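Local coordinates for protein 3' terminal uridylyl transferase (Trypanosoma brucei, PDB 5HZD) that catalyses the addition of uridines from UTP to the 3' end of guide RNAs, ribosomal RNAs and some mRNAs during mitochondrial RNA editing in trypanosomes, at residues D123-V129 against I283-F289; R90-E94 against R105-F109. All coordinates share one frame; numbering follows the deposited sequence.

Contact 1 of 2, residues D123-V129 against I283-F289; sequences DIDFAVV and IDFDLSF
Phe126 turns the edge of its ring toward the face of Phe285 in an offset edge-to-face pair, the centroids 5.2 Å apart and the planes at 68°. CD2 and CE2 of Phe126 touch, CE2 lying 3.6 Å from Phe285 CG, an atom set between its backbone N and carbonyl carbon (chi1 67°). The Ile283 side chain crosses that of Phe126 at about a right angle, CD1 nearest CZ, while Ile124 CG2 lies over one face of the Phe126 ring, offset toward the rim. Farther along, Val128 CG2 packs on Leu287 CD2 at 3.8 Å.

Apart from Ile283, which precedes its strand, these residues lie on two neighbouring parallel strands of the mixed sheet of the nucleotidyltransferase palm, 124-129 and 285-288. Five backbone hydrogen bonds zip them together, among them Phe126 N to Asp286 O at 2.9 Å.

On the other sheet face stand Asp125 and Asp286, side by side and pointing the same way; with Asp123 they probably form the catalytic carboxylates; as in relatives, Asp123 and Asp125 would bind the magnesium. No metal is modelled here; water 1 bridges Asp123 and Asp286, donating to Asp123 OD2 at 2.8 Å and Asp286 OD2 at 2.7 Å. Asp286 OD1 has a salt bridge to Lys176. At the outer end like charges meet, Asp123 OD1 3.7 Å from Asp284 OD2; Asp284 OD1 accepts from Ala179 N.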
loop_
_atom_site.group_PDB
_atom_site.type_symbol
_atom_site.label_atom_id
_atom_site.label_comp_id
_atom_site.label_asym_id
_atom_site.label_seq_id
_atom_site.Cartn_x
_atom_site.Cartn_y
_atom_site.Cartn_z
ATOM N N ASP A 123 3.293 -6.255 2.215
ATOM C CA ASP A 123 3.613 -6.369 0.784
ATOM C C ASP A 123 4.309 -5.097 0.277
ATOM O O ASP A 123 3.938 -3.991 0.649
ATOM C CB ASP A 123 2.330 -6.549 -0.048
ATOM C CG ASP A 123 1.671 -7.885 0.159
ATOM O OD1 ASP A 123 2.136 -8.689 0.994
ATOM O OD2 ASP A 123 0.647 -8.118 -0.526
ATOM N N ILE A 124 5.311 -5.263 -0.601
ATOM C CA ILE A 124 5.967 -4.131 -1.253
ATOM C C ILE A 124 5.366 -4.027 -2.640
ATOM O O ILE A 124 5.197 -5.045 -3.297
ATOM C CB ILE A 124 7.495 -4.395 -1.397
ATOM C CG1 ILE A 124 8.155 -4.375 -0.012
ATOM C CG2 ILE A 124 8.158 -3.386 -2.359
ATOM C CD1 ILE A 124 8.206 -2.991 0.678
ATOM N N ASP A 125 4.996 -2.823 -3.067
ATOM C CA ASP A 125 4.590 -2.610 -4.462
ATOM C C ASP A 125 5.768 -2.108 -5.273
ATOM O O ASP A 125 6.474 -1.184 -4.856
ATOM C CB ASP A 125 3.471 -1.568 -4.558
ATOM C CG ASP A 125 2.141 -2.119 -4.097
ATOM O OD1 ASP A 125 1.534 -2.880 -4.878
ATOM O OD2 ASP A 125 1.720 -1.785 -2.967
ATOM N N PHE A 126 5.979 -2.710 -6.440
ATOM C CA PHE A 126 7.043 -2.257 -7.333
ATOM C C PHE A 126 6.381 -1.829 -8.625
ATOM O O PHE A 126 5.617 -2.600 -9.218
ATOM C CB PHE A 126 7.993 -3.417 -7.683
ATOM C CG PHE A 126 8.863 -3.888 -6.566
ATOM C CD1 PHE A 126 9.806 -3.042 -5.997
ATOM C CD2 PHE A 126 8.850 -5.224 -6.180
ATOM C CE1 PHE A 126 10.669 -3.487 -4.994
ATOM C CE2 PHE A 126 9.702 -5.690 -5.189
ATOM C CZ PHE A 126 10.626 -4.838 -4.595
ATOM N N ALA A 127 6.657 -0.612 -9.070
ATOM C CA ALA A 127 6.206 -0.155 -10.390
ATOM C C ALA A 127 7.401 -0.162 -11.333
ATOM O O ALA A 127 8.466 0.330 -10.981
ATOM C CB ALA A 127 5.688 1.289 -10.297
ATOM N N VAL A 128 7.221 -0.687 -12.537
ATOM C CA VAL A 128 8.310 -0.754 -13.526
ATOM C C VAL A 128 7.961 0.212 -14.653
ATOM O O VAL A 128 6.987 0.001 -15.366
ATOM C CB VAL A 128 8.394 -2.197 -14.089
ATOM C CG1 VAL A 128 9.444 -2.292 -15.226
ATOM C CG2 VAL A 128 8.719 -3.188 -12.941
ATOM N N VAL A 129 8.754 1.272 -14.825
ATOM C CA VAL A 129 8.410 2.362 -15.725
ATOM C C VAL A 129 9.658 2.858 -16.446
ATOM O O VAL A 129 10.718 3.064 -15.811
ATOM C CB VAL A 129 7.830 3.579 -14.939
ATOM C CG1 VAL A 129 7.458 4.724 -15.909
ATOM C CG2 VAL A 129 6.607 3.140 -14.117
ATOM N N ILE A 283 10.538 -11.672 0.018
ATOM C CA ILE A 283 9.503 -10.715 0.318
ATOM C C ILE A 283 8.278 -10.877 -0.579
ATOM O O ILE A 283 8.396 -11.185 -1.765
ATOM C CB ILE A 283 10.047 -9.273 0.220
ATOM C CG1 ILE A 283 10.499 -8.945 -1.184
ATOM C CG2 ILE A 283 11.172 -9.036 1.234
ATOM C CD1 ILE A 283 10.783 -7.461 -1.338
ATOM N N ASP A 284 7.098 -10.654 -0.016
ATOM C CA ASP A 284 5.881 -10.600 -0.811
ATOM C C ASP A 284 5.868 -9.298 -1.575
ATOM O O ASP A 284 6.119 -8.232 -0.989
ATOM C CB ASP A 284 4.629 -10.605 0.091
ATOM C CG ASP A 284 4.389 -11.924 0.806
ATOM O OD1 ASP A 284 4.682 -13.003 0.275
ATOM O OD2 ASP A 284 3.848 -11.874 1.932
ATOM N N PHE A 285 5.578 -9.358 -2.868
ATOM C CA PHE A 285 5.471 -8.136 -3.681
ATOM C C PHE A 285 4.505 -8.256 -4.823
ATOM O O PHE A 285 4.198 -9.369 -5.281
ATOM C CB PHE A 285 6.869 -7.642 -4.169
ATOM C CG PHE A 285 7.576 -8.555 -5.166
ATOM C CD1 PHE A 285 7.231 -8.540 -6.528
ATOM C CD2 PHE A 285 8.618 -9.379 -4.751
ATOM C CE1 PHE A 285 7.892 -9.350 -7.456
ATOM C CE2 PHE A 285 9.304 -10.163 -5.682
ATOM C CZ PHE A 285 8.920 -10.168 -7.023
ATOM N N ASP A 286 3.966 -7.102 -5.235
ATOM C CA ASP A 286 3.171 -7.009 -6.455
ATOM C C ASP A 286 3.967 -6.130 -7.409
ATOM O O ASP A 286 4.375 -5.019 -7.044
ATOM C CB ASP A 286 1.825 -6.320 -6.233
ATOM C CG ASP A 286 0.855 -7.154 -5.409
ATOM O OD1 ASP A 286 1.130 -8.347 -5.118
ATOM O OD2 ASP A 286 -0.203 -6.587 -5.054
ATOM N N LEU A 287 4.169 -6.623 -8.628
ATOM C CA LEU A 287 4.897 -5.898 -9.673
ATOM C C LEU A 287 3.916 -5.430 -10.755
ATOM O O LEU A 287 3.190 -6.219 -11.337
ATOM C CB LEU A 287 5.987 -6.832 -10.232
ATOM C CG LEU A 287 6.979 -6.293 -11.261
ATOM C CD1 LEU A 287 8.114 -7.267 -11.412
ATOM C CD2 LEU A 287 6.316 -6.056 -12.619
ATOM N N SER A 288 3.882 -4.125 -10.997
ATOM C CA SER A 288 3.003 -3.523 -11.983
ATOM C C SER A 288 3.786 -2.574 -12.858
ATOM O O SER A 288 4.987 -2.350 -12.626
ATOM C CB SER A 288 1.876 -2.761 -11.276
ATOM O OG SER A 288 2.422 -1.790 -10.375
ATOM N N PHE A 289 3.107 -2.018 -13.866
ATOM C CA PHE A 289 3.798 -1.275 -14.915
ATOM C C PHE A 289 3.307 0.154 -15.068
ATOM O O PHE A 289 3.663 0.849 -16.031
ATOM C CB PHE A 289 3.671 -2.027 -16.246
ATOM C CG PHE A 289 4.278 -3.393 -16.209
ATOM C CD1 PHE A 289 5.639 -3.561 -16.432
ATOM C CD2 PHE A 289 3.501 -4.510 -15.892
ATOM C CE1 PHE A 289 6.233 -4.809 -16.389
ATOM C CE2 PHE A 289 4.086 -5.759 -15.833
ATOM C CZ PHE A 289 5.445 -5.916 -16.074
HETATM O O HOH W 1 -0.724 -6.660 -2.441
HETATM O O HOH W 2 2.475 -3.007 -7.905
#

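Contact 2 of 2, residues R90-E94 against R105-F109; sequences RAQLE and RVFIF
Val106 points into helix 80-100 and is met there by Arg90, Leu93 and Glu94. This is helix-on-sheet packing in the palm domain: the helix runs along strand 105-109, an outermost strand of the mixed sheet, in nearly the opposite direction, and the axes of the two short segments pass 7.8 Å apart at 153°.

Methyl CG1 of Val106 sits 3.6 Å from Arg90 CG and also reaches Leu93 CD2, whose side chain crosses that of the valine at about a right angle. Its CG2 faces the start of the Glu94 side chain, 3.8 Å from CB. Arg90 and Glu94 both slide past the valine in the reverse direction, carrying their polar ends to the strand backbone.

Arg90 first runs out with CG opposite its backbone N, laying its methylenes over Val106 and against Ile108 CG1, then bends at chi3 (59°) and brings NH1 round to the outer edge of the strand. There NH1 donates to Val106 O at 2.9 Å, slightly off the guanidinium plane, and, closer to that plane, forms a salt bridge with Glu94 OE2 one helical turn on. With NE paired to Asp372, these bonds fix the rotation of the guanidinium. Arg90 NH1 and Glu94 OE2 thus serve the O and N-H of Val106 that strand pairing leaves unused.

Glu94 crosses Arg105 obliquely, and the Arg105 methylene CD packs 3.5 Å from Glu94 CD. Glu94 OE1 lies well out of the Arg105 guanidinium plane, 4.1 Å from NE, so charge attraction alone acts, with no N-H aimed at it; Arg105 NH1 is taken by Asp102 O. Glu94 OE2 takes Arg90 NH1 from above the carboxylate plane and Val106 N on the anti side, a little out of plane, at 3.0 Å, the N-H...O angle a nearly straight 170°.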
loop_
_atom_site.group_PDB
_atom_site.type_symbol
_atom_site.label_atom_id
_atom_site.label_comp_id
_atom_site.label_asym_id
_atom_site.label_seq_id
_atom_site.Cartn_x
_atom_site.Cartn_y
_atom_site.Cartn_z
ATOM N N ARG A 90 14.656 -3.954 -4.413
ATOM C CA ARG A 90 14.305 -3.102 -5.547
ATOM C C ARG A 90 15.442 -3.099 -6.564
ATOM O O ARG A 90 15.198 -3.232 -7.755
ATOM C CB ARG A 90 14.067 -1.645 -5.074
ATOM C CG ARG A 90 13.440 -0.742 -6.156
ATOM C CD ARG A 90 13.777 0.748 -5.921
ATOM N NE ARG A 90 15.223 0.867 -5.950
ATOM C CZ ARG A 90 15.919 0.934 -7.069
ATOM N NH1 ARG A 90 15.281 0.972 -8.255
ATOM N NH2 ARG A 90 17.245 0.946 -7.003
ATOM N N ALA A 91 16.686 -2.926 -6.094
ATOM C CA ALA A 91 17.820 -2.912 -7.009
ATOM C C ALA A 91 17.965 -4.256 -7.685
ATOM O O ALA A 91 18.303 -4.313 -8.884
ATOM C CB ALA A 91 19.101 -2.529 -6.275
ATOM N N GLN A 92 17.713 -5.335 -6.947
ATOM C CA GLN A 92 17.751 -6.690 -7.537
ATOM C C GLN A 92 16.727 -6.836 -8.650
ATOM O O GLN A 92 17.030 -7.307 -9.744
ATOM C CB GLN A 92 17.547 -7.750 -6.437
ATOM C CG GLN A 92 18.731 -7.779 -5.490
ATOM C CD GLN A 92 18.421 -8.328 -4.118
ATOM O OE1 GLN A 92 17.410 -9.034 -3.922
ATOM N NE2 GLN A 92 19.302 -8.061 -3.171
ATOM N N LEU A 93 15.496 -6.412 -8.380
ATOM C CA LEU A 93 14.455 -6.488 -9.392
ATOM C C LEU A 93 14.813 -5.637 -10.601
ATOM O O LEU A 93 14.559 -6.042 -11.740
ATOM C CB LEU A 93 13.095 -6.070 -8.811
ATOM C CG LEU A 93 11.952 -6.200 -9.824
ATOM C CD1 LEU A 93 11.722 -7.640 -10.324
ATOM C CD2 LEU A 93 10.645 -5.676 -9.156
ATOM N N GLU A 94 15.474 -4.500 -10.384
ATOM C CA GLU A 94 15.785 -3.641 -11.521
ATOM C C GLU A 94 16.767 -4.312 -12.453
ATOM O O GLU A 94 16.657 -4.179 -13.672
ATOM C CB GLU A 94 16.296 -2.286 -11.050
ATOM C CG GLU A 94 16.473 -1.263 -12.163
ATOM C CD GLU A 94 16.717 0.111 -11.585
ATOM O OE1 GLU A 94 17.890 0.552 -11.609
ATOM O OE2 GLU A 94 15.754 0.771 -11.092
ATOM N N ARG A 105 12.972 1.350 -15.107
ATOM C CA ARG A 105 13.482 1.491 -13.753
ATOM C C ARG A 105 12.385 1.086 -12.788
ATOM O O ARG A 105 11.205 1.076 -13.146
ATOM C CB ARG A 105 13.963 2.925 -13.480
ATOM C CG ARG A 105 15.153 3.344 -14.377
ATOM C CD ARG A 105 16.377 2.494 -14.088
ATOM N NE ARG A 105 17.527 2.948 -14.901
ATOM C CZ ARG A 105 17.796 2.520 -16.135
ATOM N NH1 ARG A 105 17.023 1.625 -16.723
ATOM N NH2 ARG A 105 18.840 3.012 -16.794
ATOM N N VAL A 106 12.782 0.714 -11.581
ATOM C CA VAL A 106 11.842 0.167 -10.602
ATOM C C VAL A 106 11.628 1.192 -9.491
ATOM O O VAL A 106 12.585 1.708 -8.922
ATOM C CB VAL A 106 12.374 -1.169 -10.004
ATOM C CG1 VAL A 106 11.392 -1.724 -8.928
ATOM C CG2 VAL A 106 12.529 -2.230 -11.116
ATOM N N PHE A 107 10.357 1.482 -9.192
ATOM C CA PHE A 107 9.991 2.451 -8.153
ATOM C C PHE A 107 9.217 1.705 -7.083
ATOM O O PHE A 107 8.265 0.998 -7.417
ATOM C CB PHE A 107 9.017 3.478 -8.746
ATOM C CG PHE A 107 9.593 4.320 -9.871
ATOM C CD1 PHE A 107 9.802 3.754 -11.137
ATOM C CD2 PHE A 107 9.848 5.674 -9.700
ATOM C CE1 PHE A 107 10.311 4.502 -12.176
ATOM C CE2 PHE A 107 10.338 6.439 -10.757
ATOM C CZ PHE A 107 10.593 5.854 -11.984
ATOM N N ILE A 108 9.582 1.837 -5.807
ATOM C CA ILE A 108 8.721 1.288 -4.741
ATOM C C ILE A 108 7.548 2.238 -4.478
ATOM O O ILE A 108 7.732 3.460 -4.439
ATOM C CB ILE A 108 9.497 1.071 -3.454
ATOM C CG1 ILE A 108 10.497 -0.074 -3.652
ATOM C CG2 ILE A 108 8.526 0.772 -2.269
ATOM C CD1 ILE A 108 11.457 -0.294 -2.468
ATOM N N PHE A 109 6.354 1.686 -4.286
ATOM C CA PHE A 109 5.253 2.522 -3.766
ATOM C C PHE A 109 4.483 1.759 -2.724
ATOM O O PHE A 109 4.890 0.665 -2.339
ATOM C CB PHE A 109 4.381 3.115 -4.888
ATOM C CG PHE A 109 3.572 2.105 -5.674
ATOM C CD1 PHE A 109 4.142 1.388 -6.718
ATOM C CD2 PHE A 109 2.241 1.900 -5.382
ATOM C CE1 PHE A 109 3.362 0.483 -7.474
ATOM C CE2 PHE A 109 1.466 0.986 -6.088
ATOM C CZ PHE A 109 2.042 0.265 -7.151
#

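Strand 124-129 joins the two contacts: it pairs in parallel with 285-288 in contact 1 and antiparallel with 105-109 of contact 2, with Ala127 N 2.8 Å from Phe107 O and Val129 O 2.9 Å from Arg105 N. The centres lie 8 Å apart. Phe126 belongs to both apolar layers, its CD2 3.5 Å from Leu93 CD2 and its CD1 3.6 Å from Val106 CG1, so helix 80-100 backs the sheet on the face away from the carboxylates. On the catalytic face, Ala127 comes within about 4 Å of Ile294, a UTP-binding residue, side chain to side chain. Contact 2 thus lies behind the probable metal site that contact 1 carries.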